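PDB 2R55: StAR-related lipid transfer protein 5 from Homo sapiens, which probably binds cholesterol or other sterols and may take part in the transport of sterols or other lipids within the cell. Local coordinates for residues Asn151-Glu156 against Asn171-Cys176; Cys115-Ser120 against Asp136-Lys141; Asp145-Ser150 against Phe177-Pro182; Leu190-His195 against Arg217-Leu222. All coordinates share one frame; numbering follows the deposited sequence.

Contact 1 of 4, residues Asn151-Glu156 against Asn171-Cys176; sequences NATHVE and NHPCGC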
loop_
_atom_site.group_PDB
_atom_site.type_symbol
_atom_site.label_atom_id
_atom_site.label_comp_id
_atom_site.label_asym_id
_atom_site.label_seq_id
_atom_site.Cartn_x
_atom_site.Cartn_y
_atom_site.Cartn_z
ATOM N N ASN A 151 4.082 6.451 -1.453
ATOM C CA ASN A 151 5.310 5.852 -0.969
ATOM C C ASN A 151 5.301 5.937 0.542
ATOM O O ASN A 151 5.439 7.010 1.125
ATOM C CB ASN A 151 6.513 6.603 -1.547
ATOM C CG ASN A 151 6.488 6.683 -3.087
ATOM O OD1 ASN A 151 6.953 5.780 -3.778
ATOM N ND2 ASN A 151 5.958 7.768 -3.609
ATOM N N ALA A 152 5.126 4.790 1.176
ATOM C CA ALA A 152 4.858 4.750 2.583
ATOM C C ALA A 152 5.881 3.862 3.276
ATOM O O ALA A 152 6.226 2.807 2.762
ATOM C CB ALA A 152 3.457 4.234 2.787
ATOM N N THR A 153 6.392 4.312 4.422
ATOM C CA THR A 153 7.224 3.464 5.282
ATOM C C THR A 153 6.883 3.670 6.770
ATOM O O THR A 153 6.413 4.727 7.148
ATOM C CB THR A 153 8.745 3.661 5.008
ATOM O OG1 THR A 153 9.442 2.422 5.205
ATOM C CG2 THR A 153 9.358 4.710 5.931
ATOM N N HIS A 154 7.127 2.666 7.610
ATOM C CA HIS A 154 6.847 2.793 9.048
ATOM C C HIS A 154 7.697 3.900 9.702
ATOM O O HIS A 154 8.853 4.133 9.304
ATOM C CB HIS A 154 7.097 1.482 9.758
ATOM C CG HIS A 154 8.547 1.198 9.990
ATOM N ND1 HIS A 154 9.352 0.608 9.037
ATOM C CD2 HIS A 154 9.343 1.448 11.054
ATOM C CE1 HIS A 154 10.579 0.498 9.512
ATOM N NE2 HIS A 154 10.596 0.995 10.737
ATOM N N VAL A 155 7.108 4.582 10.685
ATOM C CA VAL A 155 7.830 5.547 11.510
ATOM C C VAL A 155 7.234 5.591 12.920
ATOM O O VAL A 155 6.013 5.527 13.097
ATOM C CB VAL A 155 7.915 6.974 10.852
ATOM C CG1 VAL A 155 6.535 7.602 10.656
ATOM C CG2 VAL A 155 8.807 7.894 11.654
ATOM N N GLU A 156 8.107 5.670 13.918
ATOM C CA GLU A 156 7.673 5.877 15.290
ATOM C C GLU A 156 7.273 7.331 15.493
ATOM O O GLU A 156 8.018 8.244 15.155
ATOM C CB GLU A 156 8.776 5.490 16.274
ATOM C CG GLU A 156 9.004 3.989 16.419
ATOM C CD GLU A 156 10.286 3.654 17.195
ATOM O OE1 GLU A 156 10.573 4.304 18.232
ATOM O OE2 GLU A 156 11.015 2.729 16.765
ATOM N N ASN A 171 5.003 -1.380 8.147
ATOM C CA ASN A 171 5.158 -1.397 6.702
ATOM C C ASN A 171 6.568 -1.005 6.346
ATOM O O ASN A 171 7.099 -0.034 6.885
ATOM C CB ASN A 171 4.228 -0.365 6.048
ATOM C CG ASN A 171 2.800 -0.829 5.983
ATOM O OD1 ASN A 171 2.520 -1.969 5.621
ATOM N ND2 ASN A 171 1.886 0.047 6.336
ATOM N N HIS A 172 7.169 -1.758 5.429
ATOM C CA HIS A 172 8.396 -1.319 4.766
ATOM C C HIS A 172 8.029 -0.672 3.404
ATOM O O HIS A 172 6.835 -0.680 3.032
ATOM C CB HIS A 172 9.345 -2.488 4.658
ATOM C CG HIS A 172 9.864 -2.943 5.978
ATOM N ND1 HIS A 172 9.334 -4.020 6.653
ATOM C CD2 HIS A 172 10.853 -2.454 6.763
ATOM C CE1 HIS A 172 9.994 -4.191 7.785
ATOM N NE2 HIS A 172 10.920 -3.253 7.876
ATOM N N PRO A 173 9.009 -0.062 2.693
ATOM C CA PRO A 173 8.615 0.781 1.542
ATOM C C PRO A 173 7.557 0.121 0.669
ATOM O O PRO A 173 7.754 -0.998 0.201
ATOM C CB PRO A 173 9.921 0.968 0.781
ATOM C CG PRO A 173 10.974 0.914 1.864
ATOM C CD PRO A 173 10.475 -0.073 2.881
ATOM N N CYS A 174 6.437 0.810 0.487
ATOM C CA CYS A 174 5.263 0.242 -0.166
ATOM C C CYS A 174 4.382 1.343 -0.692
ATOM O O CYS A 174 4.615 2.513 -0.407
ATOM C CB CYS A 174 4.425 -0.584 0.814
ATOM S SG CYS A 174 3.757 0.299 2.241
ATOM N N GLY A 175 3.352 0.954 -1.440
ATOM C CA GLY A 175 2.372 1.908 -1.925
ATOM C C GLY A 175 1.921 1.619 -3.333
ATOM O O GLY A 175 1.891 0.467 -3.769
ATOM N N CYS A 176 1.593 2.682 -4.048
ATOM C CA CYS A 176 0.936 2.594 -5.338
ATOM C C CYS A 176 1.563 3.477 -6.387
ATOM O O CYS A 176 1.882 4.631 -6.111
ATOM C CB CYS A 176 -0.500 3.054 -5.197
ATOM S SG CYS A 176 -1.477 1.786 -4.536
#

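Contact 2 of 4, residues Cys115-Ser120 against Asp136-Lys141; sequences CVSRTS and DLVLVK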
loop_
_atom_site.group_PDB
_atom_site.type_symbol
_atom_site.label_atom_id
_atom_site.label_comp_id
_atom_site.label_asym_id
_atom_site.label_seq_id
_atom_site.Cartn_x
_atom_site.Cartn_y
_atom_site.Cartn_z
ATOM N N CYS A 115 3.279 13.367 4.924
ATOM C CA CYS A 115 2.493 13.249 6.151
ATOM C C CYS A 115 2.662 11.905 6.889
ATOM O O CYS A 115 3.141 10.916 6.326
ATOM C CB CYS A 115 1.012 13.488 5.846
ATOM S SG CYS A 115 0.221 12.069 5.064
ATOM N N VAL A 116 2.253 11.889 8.153
ATOM C CA VAL A 116 2.343 10.694 8.984
ATOM C C VAL A 116 0.939 10.157 9.289
ATOM O O VAL A 116 0.078 10.889 9.786
ATOM C CB VAL A 116 3.140 10.974 10.274
ATOM C CG1 VAL A 116 3.291 9.711 11.108
ATOM C CG2 VAL A 116 4.512 11.554 9.924
ATOM N N SER A 117 0.710 8.885 8.968
ATOM C CA SER A 117 -0.629 8.318 9.027
ATOM C C SER A 117 -0.719 7.056 9.880
ATOM O O SER A 117 0.250 6.306 10.004
ATOM C CB SER A 117 -1.143 8.020 7.622
ATOM O OG SER A 117 -0.500 6.885 7.075
ATOM N N ARG A 118 -1.893 6.847 10.472
ATOM C CA ARG A 118 -2.211 5.624 11.189
ATOM C C ARG A 118 -3.272 4.887 10.390
ATOM O O ARG A 118 -4.256 5.481 9.969
ATOM C CB ARG A 118 -2.711 5.937 12.605
ATOM C CG ARG A 118 -3.225 4.726 13.395
ATOM C CD ARG A 118 -3.529 5.095 14.822
ATOM N NE ARG A 118 -4.705 4.385 15.307
ATOM C CZ ARG A 118 -4.674 3.269 16.031
ATOM N NH1 ARG A 118 -3.514 2.722 16.384
ATOM N NH2 ARG A 118 -5.812 2.702 16.414
ATOM N N THR A 119 -3.050 3.598 10.175
ATOM C CA THR A 119 -3.962 2.759 9.417
ATOM C C THR A 119 -4.371 1.551 10.269
ATOM O O THR A 119 -3.515 0.866 10.834
ATOM C CB THR A 119 -3.290 2.283 8.120
ATOM O OG1 THR A 119 -2.834 3.423 7.377
ATOM C CG2 THR A 119 -4.253 1.469 7.261
ATOM N N SER A 120 -5.674 1.295 10.359
ATOM C CA SER A 120 -6.197 0.164 11.115
ATOM C C SER A 120 -6.717 -0.893 10.159
ATOM O O SER A 120 -7.519 -0.597 9.280
ATOM C CB SER A 120 -7.337 0.595 12.039
ATOM O OG SER A 120 -7.004 1.724 12.829
ATOM N N ASP A 136 2.768 5.151 9.352
ATOM C CA ASP A 136 3.645 5.359 8.186
ATOM C C ASP A 136 4.039 6.806 7.907
ATOM O O ASP A 136 3.242 7.738 8.079
ATOM C CB ASP A 136 3.012 4.810 6.892
ATOM C CG ASP A 136 2.595 3.347 6.996
ATOM O OD1 ASP A 136 3.391 2.510 7.497
ATOM O OD2 ASP A 136 1.453 3.046 6.560
ATOM N N LEU A 137 5.274 6.979 7.450
ATOM C CA LEU A 137 5.662 8.185 6.739
ATOM C C LEU A 137 5.291 7.971 5.281
ATOM O O LEU A 137 5.865 7.111 4.616
ATOM C CB LEU A 137 7.155 8.438 6.877
ATOM C CG LEU A 137 7.680 9.782 6.381
ATOM C CD1 LEU A 137 6.999 10.944 7.088
ATOM C CD2 LEU A 137 9.171 9.826 6.608
ATOM N N VAL A 138 4.296 8.721 4.813
ATOM C CA VAL A 138 3.788 8.577 3.444
ATOM C C VAL A 138 3.975 9.856 2.635
ATOM O O VAL A 138 3.501 10.933 3.018
ATOM C CB VAL A 138 2.304 8.067 3.373
ATOM C CG1 VAL A 138 1.403 8.788 4.375
ATOM C CG2 VAL A 138 1.749 8.206 1.954
ATOM N N LEU A 139 4.690 9.705 1.521
ATOM C CA LEU A 139 5.020 10.791 0.617
ATOM C C LEU A 139 4.342 10.510 -0.705
ATOM O O LEU A 139 4.438 9.395 -1.245
ATOM C CB LEU A 139 6.547 10.880 0.436
ATOM C CG LEU A 139 7.323 11.811 -0.539
ATOM C CD1 LEU A 139 7.508 11.215 -1.920
ATOM C CD2 LEU A 139 6.794 13.258 -0.638
ATOM N N VAL A 140 3.639 11.524 -1.206
ATOM C CA VAL A 140 3.111 11.524 -2.557
ATOM C C VAL A 140 4.139 12.206 -3.451
ATOM O O VAL A 140 4.614 13.299 -3.149
ATOM C CB VAL A 140 1.776 12.295 -2.636
ATOM C CG1 VAL A 140 1.330 12.446 -4.084
ATOM C CG2 VAL A 140 0.695 11.602 -1.803
ATOM N N LYS A 141 4.492 11.558 -4.551
ATOM C CA LYS A 141 5.445 12.118 -5.490
ATOM C C LYS A 141 4.900 11.879 -6.878
ATOM O O LYS A 141 4.351 10.808 -7.150
ATOM C CB LYS A 141 6.810 11.450 -5.341
ATOM C CG LYS A 141 7.975 12.180 -6.038
ATOM C CD LYS A 141 9.299 11.458 -5.777
ATOM C CE LYS A 141 10.462 12.075 -6.551
ATOM N NZ LYS A 141 11.705 11.247 -6.396
#

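Contact 3 of 4, residues Asp145-Ser150 against Phe177-Pro182; sequences DGTISS and FCEPLP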
loop_
_atom_site.group_PDB
_atom_site.type_symbol
_atom_site.label_atom_id
_atom_site.label_comp_id
_atom_site.label_asym_id
_atom_site.label_seq_id
_atom_site.Cartn_x
_atom_site.Cartn_y
_atom_site.Cartn_z
ATOM N N ASP A 145 5.799 11.485 -16.527
ATOM C CA ASP A 145 4.886 10.870 -17.484
ATOM C C ASP A 145 3.425 11.115 -17.114
ATOM O O ASP A 145 2.528 10.895 -17.933
ATOM C CB ASP A 145 5.173 9.373 -17.624
ATOM C CG ASP A 145 4.888 8.594 -16.349
ATOM O OD1 ASP A 145 5.714 8.620 -15.406
ATOM O OD2 ASP A 145 3.838 7.920 -16.301
ATOM N N GLY A 146 3.208 11.581 -15.882
ATOM C CA GLY A 146 1.877 11.785 -15.337
ATOM C C GLY A 146 1.627 10.886 -14.137
ATOM O O GLY A 146 0.753 11.164 -13.306
ATOM N N THR A 147 2.396 9.803 -14.057
ATOM C CA THR A 147 2.328 8.881 -12.943
ATOM C C THR A 147 2.265 9.645 -11.625
ATOM O O THR A 147 3.030 10.588 -11.397
ATOM C CB THR A 147 3.523 7.885 -12.951
ATOM O OG1 THR A 147 3.451 7.063 -14.119
ATOM C CG2 THR A 147 3.495 6.979 -11.745
ATOM N N ILE A 148 1.306 9.252 -10.788
ATOM C CA ILE A 148 1.208 9.734 -9.425
ATOM C C ILE A 148 1.473 8.495 -8.571
ATOM O O ILE A 148 0.977 7.408 -8.881
ATOM C CB ILE A 148 -0.186 10.347 -9.129
ATOM C CG1 ILE A 148 -0.666 11.210 -10.306
ATOM C CG2 ILE A 148 -0.143 11.200 -7.865
ATOM C CD1 ILE A 148 -2.115 11.664 -10.231
ATOM N N SER A 149 2.272 8.641 -7.517
ATOM C CA SER A 149 2.611 7.495 -6.674
ATOM C C SER A 149 2.458 7.766 -5.181
ATOM O O SER A 149 2.503 8.924 -4.734
ATOM C CB SER A 149 4.032 7.012 -6.959
ATOM O OG SER A 149 4.971 7.704 -6.156
ATOM N N SER A 150 2.282 6.687 -4.412
ATOM C CA SER A 150 2.275 6.793 -2.974
ATOM C C SER A 150 3.383 5.925 -2.448
ATOM O O SER A 150 3.599 4.803 -2.923
ATOM C CB SER A 150 0.919 6.401 -2.373
ATOM O OG SER A 150 0.497 5.116 -2.797
ATOM N N PHE A 177 1.692 2.926 -7.591
ATOM C CA PHE A 177 1.952 3.706 -8.799
ATOM C C PHE A 177 0.673 3.815 -9.656
ATOM O O PHE A 177 0.107 2.800 -10.087
ATOM C CB PHE A 177 3.081 3.067 -9.609
ATOM C CG PHE A 177 4.440 3.216 -8.988
ATOM C CD1 PHE A 177 4.916 2.269 -8.085
ATOM C CD2 PHE A 177 5.259 4.296 -9.322
ATOM C CE1 PHE A 177 6.201 2.387 -7.511
ATOM C CE2 PHE A 177 6.533 4.432 -8.754
ATOM C CZ PHE A 177 7.006 3.464 -7.833
ATOM N N CYS A 178 0.203 5.040 -9.870
ATOM C CA CYS A 178 -0.932 5.291 -10.767
ATOM C C CYS A 178 -0.403 5.855 -12.086
ATOM O O CYS A 178 0.033 7.000 -12.124
ATOM C CB CYS A 178 -1.901 6.293 -10.137
ATOM S SG CYS A 178 -2.683 5.802 -8.583
ATOM N N GLU A 179 -0.438 5.050 -13.151
ATOM C CA GLU A 179 0.247 5.397 -14.417
ATOM C C GLU A 179 -0.732 5.569 -15.574
ATOM O O GLU A 179 -1.441 4.627 -15.925
ATOM C CB GLU A 179 1.318 4.352 -14.808
ATOM C CG GLU A 179 2.136 3.777 -13.628
ATOM C CD GLU A 179 3.009 2.563 -14.000
ATOM O OE1 GLU A 179 2.643 1.771 -14.899
ATOM O OE2 GLU A 179 4.072 2.395 -13.379
ATOM N N PRO A 180 -0.753 6.767 -16.186
ATOM C CA PRO A 180 -1.633 7.037 -17.332
ATOM C C PRO A 180 -1.200 6.228 -18.558
ATOM O O PRO A 180 -0.016 5.877 -18.679
ATOM C CB PRO A 180 -1.442 8.535 -17.572
ATOM C CG PRO A 180 -0.058 8.818 -17.050
ATOM C CD PRO A 180 0.080 7.935 -15.844
ATOM N N LEU A 181 -2.161 5.935 -19.439
ATOM C CA LEU A 181 -1.965 5.020 -20.566
ATOM C C LEU A 181 -2.325 5.673 -21.883
ATOM O O LEU A 181 -3.417 6.224 -22.007
ATOM C CB LEU A 181 -2.819 3.763 -20.385
ATOM C CG LEU A 181 -2.164 2.473 -19.887
ATOM C CD1 LEU A 181 -1.120 2.727 -18.814
ATOM C CD2 LEU A 181 -3.230 1.512 -19.402
ATOM N N PRO A 182 -1.414 5.609 -22.879
ATOM C CA PRO A 182 -1.669 6.226 -24.174
ATOM C C PRO A 182 -2.389 5.262 -25.104
ATOM O O PRO A 182 -3.284 5.712 -25.871
ATOM C CB PRO A 182 -0.261 6.522 -24.712
ATOM C CG PRO A 182 0.713 5.811 -23.787
ATOM C CD PRO A 182 -0.093 4.959 -22.846
#

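Contact 4 of 4, residues Leu190-His195 against Arg217-Leu222; sequences LVTFFH and RFYANL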
loop_
_atom_site.group_PDB
_atom_site.type_symbol
_atom_site.label_atom_id
_atom_site.label_comp_id
_atom_site.label_asym_id
_atom_site.label_seq_id
_atom_site.Cartn_x
_atom_site.Cartn_y
_atom_site.Cartn_z
ATOM N N LEU A 190 -2.296 0.341 -12.660
ATOM C CA LEU A 190 -2.029 0.387 -11.229
ATOM C C LEU A 190 -1.090 -0.746 -10.785
ATOM O O LEU A 190 -1.459 -1.937 -10.829
ATOM C CB LEU A 190 -3.336 0.310 -10.430
ATOM C CG LEU A 190 -3.242 0.278 -8.895
ATOM C CD1 LEU A 190 -2.669 1.584 -8.336
ATOM C CD2 LEU A 190 -4.581 -0.004 -8.262
ATOM N N VAL A 191 0.111 -0.359 -10.347
ATOM C CA VAL A 191 1.091 -1.291 -9.790
ATOM C C VAL A 191 1.289 -0.951 -8.313
ATOM O O VAL A 191 1.605 0.200 -7.959
ATOM C CB VAL A 191 2.432 -1.232 -10.544
ATOM C CG1 VAL A 191 3.338 -2.404 -10.139
ATOM C CG2 VAL A 191 2.194 -1.249 -12.032
ATOM N N THR A 192 1.067 -1.946 -7.455
ATOM C CA THR A 192 1.081 -1.718 -6.022
ATOM C C THR A 192 2.022 -2.697 -5.351
ATOM O O THR A 192 2.120 -3.864 -5.761
ATOM C CB THR A 192 -0.294 -1.925 -5.370
ATOM O OG1 THR A 192 -0.648 -3.309 -5.447
ATOM C CG2 THR A 192 -1.384 -1.089 -6.025
ATOM N N PHE A 193 2.687 -2.222 -4.294
ATOM C CA PHE A 193 3.563 -3.054 -3.506
ATOM C C PHE A 193 3.108 -3.095 -2.065
ATOM O O PHE A 193 2.945 -2.055 -1.433
ATOM C CB PHE A 193 4.999 -2.545 -3.596
ATOM C CG PHE A 193 5.533 -2.555 -4.975
ATOM C CD1 PHE A 193 6.059 -3.714 -5.513
ATOM C CD2 PHE A 193 5.459 -1.419 -5.765
ATOM C CE1 PHE A 193 6.527 -3.731 -6.803
ATOM C CE2 PHE A 193 5.926 -1.434 -7.063
ATOM C CZ PHE A 193 6.467 -2.590 -7.582
ATOM N N PHE A 194 2.899 -4.312 -1.569
ATOM C CA PHE A 194 2.635 -4.568 -0.158
ATOM C C PHE A 194 3.922 -5.076 0.444
ATOM O O PHE A 194 4.531 -6.011 -0.082
ATOM C CB PHE A 194 1.538 -5.619 -0.025
ATOM C CG PHE A 194 0.167 -5.085 -0.270
ATOM C CD1 PHE A 194 -0.022 -3.755 -0.653
ATOM C CD2 PHE A 194 -0.935 -5.906 -0.156
ATOM C CE1 PHE A 194 -1.301 -3.259 -0.875
ATOM C CE2 PHE A 194 -2.214 -5.410 -0.382
ATOM C CZ PHE A 194 -2.393 -4.092 -0.741
ATOM N N HIS A 195 4.356 -4.453 1.529
ATOM C CA HIS A 195 5.673 -4.740 2.085
ATOM C C HIS A 195 5.525 -4.766 3.571
ATOM O O HIS A 195 6.158 -3.998 4.295
ATOM C CB HIS A 195 6.627 -3.619 1.714
ATOM C CG HIS A 195 8.059 -4.042 1.628
ATOM N ND1 HIS A 195 9.013 -3.279 0.996
ATOM C CD2 HIS A 195 8.696 -5.151 2.076
ATOM C CE1 HIS A 195 10.179 -3.895 1.071
ATOM N NE2 HIS A 195 10.015 -5.031 1.720
ATOM N N ARG A 217 -7.863 -9.344 -3.869
ATOM C CA ARG A 217 -9.054 -8.748 -3.274
ATOM C C ARG A 217 -8.995 -7.226 -3.267
ATOM O O ARG A 217 -10.021 -6.552 -3.414
ATOM C CB ARG A 217 -9.226 -9.255 -1.826
ATOM C CG ARG A 217 -10.172 -10.426 -1.687
ATOM C CD ARG A 217 -9.671 -11.457 -0.668
ATOM N NE ARG A 217 -10.782 -12.259 -0.134
ATOM C CZ ARG A 217 -11.443 -13.195 -0.820
ATOM N NH1 ARG A 217 -11.109 -13.487 -2.083
ATOM N NH2 ARG A 217 -12.446 -13.840 -0.241
ATOM N N PHE A 218 -7.790 -6.696 -3.059
ATOM C CA PHE A 218 -7.553 -5.255 -3.066
ATOM C C PHE A 218 -7.978 -4.665 -4.425
ATOM O O PHE A 218 -8.735 -3.687 -4.487
ATOM C CB PHE A 218 -6.088 -4.984 -2.735
ATOM C CG PHE A 218 -5.645 -3.557 -2.941
ATOM C CD1 PHE A 218 -5.784 -2.611 -1.928
ATOM C CD2 PHE A 218 -5.026 -3.171 -4.133
ATOM C CE1 PHE A 218 -5.331 -1.289 -2.125
ATOM C CE2 PHE A 218 -4.600 -1.859 -4.328
ATOM C CZ PHE A 218 -4.748 -0.919 -3.325
ATOM N N TYR A 219 -7.531 -5.303 -5.505
ATOM C CA TYR A 219 -7.850 -4.841 -6.853
ATOM C C TYR A 219 -9.304 -5.074 -7.187
ATOM O O TYR A 219 -9.945 -4.214 -7.803
ATOM C CB TYR A 219 -6.949 -5.500 -7.909
ATOM C CG TYR A 219 -5.591 -4.861 -8.051
ATOM C CD1 TYR A 219 -4.587 -5.082 -7.103
ATOM C CD2 TYR A 219 -5.300 -4.049 -9.150
ATOM C CE1 TYR A 219 -3.354 -4.501 -7.237
ATOM C CE2 TYR A 219 -4.060 -3.469 -9.294
ATOM C CZ TYR A 219 -3.087 -3.698 -8.337
ATOM O OH TYR A 219 -1.848 -3.108 -8.486
ATOM N N ALA A 220 -9.816 -6.239 -6.809
ATOM C CA ALA A 220 -11.245 -6.501 -6.958
ATOM C C ALA A 220 -12.054 -5.352 -6.339
ATOM O O ALA A 220 -12.934 -4.801 -6.986
ATOM C CB ALA A 220 -11.623 -7.845 -6.346
ATOM N N ASN A 221 -11.718 -4.965 -5.108
ATOM C CA ASN A 221 -12.408 -3.874 -4.400
ATOM C C ASN A 221 -12.230 -2.539 -5.091
ATOM O O ASN A 221 -13.203 -1.854 -5.392
ATOM C CB ASN A 221 -11.907 -3.741 -2.953
ATOM C CG ASN A 221 -12.506 -4.764 -2.015
ATOM O OD1 ASN A 221 -13.448 -5.484 -2.361
ATOM N ND2 ASN A 221 -11.960 -4.831 -0.802
ATOM N N LEU A 222 -10.976 -2.173 -5.334
ATOM C CA LEU A 222 -10.658 -0.929 -6.027
ATOM C C LEU A 222 -11.501 -0.721 -7.292
ATOM O O LEU A 222 -11.939 0.400 -7.562
ATOM C CB LEU A 222 -9.164 -0.873 -6.350
ATOM C CG LEU A 222 -8.457 0.417 -6.793
ATOM C CD1 LEU A 222 -8.396 0.518 -8.304
ATOM C CD2 LEU A 222 -9.060 1.675 -6.181
#

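Contact 1 of 4, residues Asn151-Glu156 against Asn171-Cys176
His154 and His172 stand side by side and point the same way, with the edge of the His154 imidazole turned toward the face of His172 in an offset edge-to-face pair. The ring centroids are 5.3 Å apart and the planes meet at 77°. CG of His154 lies between the backbone N and the carbonyl carbon (chi1 77°), a torsion that brings ND1 round to the same acceptor as the residue's own amide. That acceptor is Asn171 O, 2.8 Å from His154 N and 3.2 Å from His154 ND1; the two donors reach it from opposite faces of its carbonyl plane, and it lies in the plane of the imidazole. Farther along, strands 148-154 and 167-180 pair antiparallel in the curved sheet of the START domain. Ala152 and Cys174 form a hydrogen-bonded pair, Ala152 N to Cys174 O being 2.8 Å, and their side chains share one face. Thr153 lies alongside Pro173, its OG1 3.6 Å from Pro173 CD, and also touches Val31 of helix 21-40. With an alanine in place of His154, Asn171 O would probably lose one of its two donors and the His172 ring its edge-on neighbour.

Contact 2 of 4, residues Cys115-Ser120 against Asp136-Lys141
Asp136 N donates a hydrogen bond to Ser117 O at 2.8 Å, and Ser117 N returns the bond to Asp136 O, which makes this an antiparallel hydrogen-bonded pair. Two residues along, Cys115 and Val138 repeat the pattern, with Val138 N to Cys115 O at 2.9 Å. Between them sits the non-hydrogen-bonded pair Val116 and Leu137, where Val116 CA brings its hydrogen toward Asp136 O at 3.2 Å. The side chains of this middle pair lie on one face and meet through single methyls, Val116 CG2 against Leu137 CD1 at 3.8 Å. Cys115, Ser117, Asp136 and Val138 occupy the other face. There Val138 CG1, placed between its backbone N and carbonyl carbon (chi1 45°), leans across to the neighbouring strand and touches Cys115 SG at 3.6 Å, while Ser117 OG is 3.8 Å from the same methyl. The carboxylate of Asp136 looks elsewhere for its bonds, one of them to Asn171 ND2. This is the beta hairpin 114-120/132-142, strongly twisted: the two segments run at 126° to each other, with the pairing carried on past Ser117 by Thr119 and Phe134. Strand 103-109 flanks strand 114-120 on its other side and supplies Glu105 to Arg118, whose second salt-bridge partner is Asp133. Strand 148-154 borders strand 132-142, and helix 21-40 packs on Leu137 through Met27 and Ser28.

Contact 3 of 4, residues Asp145-Ser150 against Phe177-Pro182
The turn that leads into strand 148-154 and the far end of strand 167-180 come together here, where two inner strands of the START-domain sheet reach their ends. Inside the sheet the two strands run almost exactly antiparallel, at 171°. Ile148 and Cys178 make the hydrogen-bonded pair, Cys178 N to Ile148 O measuring 2.7 Å and Ile148 N to Cys178 O 2.9 Å. Just before it, Thr147 CA directs its hydrogen at Cys178 O from 3.1 Å. Ser149 and Phe177 form the adjoining non-hydrogen-bonded pair. CD2 of the Phe177 ring rests 3.8 Å from Ser149 CB, while Thr147 CG2 comes in at the ring edge, near its plane. The two faces of the sheet are covered by different helices: Phe177 lies with Met35 and Arg39 of helix 21-40, whereas Ile148 and Cys178 meet Trp83 of helix 79-86. Beyond the pairing, Thr147 and Glu179 run side by side, with Thr147 OG1 3.5 Å from Glu179 CB; the carboxylate of Glu179 goes on to a salt bridge with Arg39. At the outer end the Pro180 ring lies against the turn, CG touching Asp145 O at 3.4 Å and CD facing Thr147 N. Gly146 suits this place twice over, since a side chain would run into Pro180 CG and into the preceding carbonyl. A weak bond from Thr147 N to Asp145 OD2 gives the bend the pattern of an Asx turn.

Contact 4 of 4, residues Leu190-His195 against Arg217-Leu222
Phe218, Tyr219 and Leu222 of the C-terminal helix 204-227, which in START domains lies over the lipid cavity, pack on Leu190, Thr192 and Phe194 of strand 188-197. The axes stay 11.2 Å apart, so long side chains do the bridging. Packing is closest around Tyr219. Its OH donates to Leu190 O at 2.6 Å, coming from well above the carbonyl plane, although that oxygen lies in the plane of the tyrosine ring. Leu190 crosses the ring obliquely; CG anti to the backbone N (chi1 177°) carries the branch toward the helix, and CD2 comes 3.7 Å from Tyr219 CE2 and meets Leu222 CD1 tip to tip at 3.9 Å. A phenylalanine in place of Tyr219 would probably cost Leu190 O its side-chain donor and leave the ring tied to the strand by apolar contacts alone. Toward Phe194 the contact thins to one pair of rings, and Arg217 and Ala220 are exposed and do not touch the strand segment. Thr192 CG2 fills the space between the two parts, 3.7 Å from Phe218 CE2. In the ring pair Phe194 is edge-on to the face of Phe218, planes at 77°, its CZ 3.9 Å from Phe218 CD1 and offset toward the rim.

In the fold
Coming from the N terminus, contact 2 is the first to close, joining strands 114-120 and 132-142 across the hairpin connection. Contact 3 opens next at 145-150, directly after strand 132-142, and its partner at 177-182 comes only after contact 1 has both opened and closed; contact 1 thus lies within contact 3's loop. Both pair strand 148-154 with strand 167-180, at successive places. Contact 4 follows in series, running from strand 188-197, which pairs with strand 167-180, to the C-terminal helix. Contacts 1 to 3 therefore build adjoining strands of one curved sheet, and contact 4 brings the last helix onto it; contacts 2 and 4, with centres about 17 Å apart, do not touch.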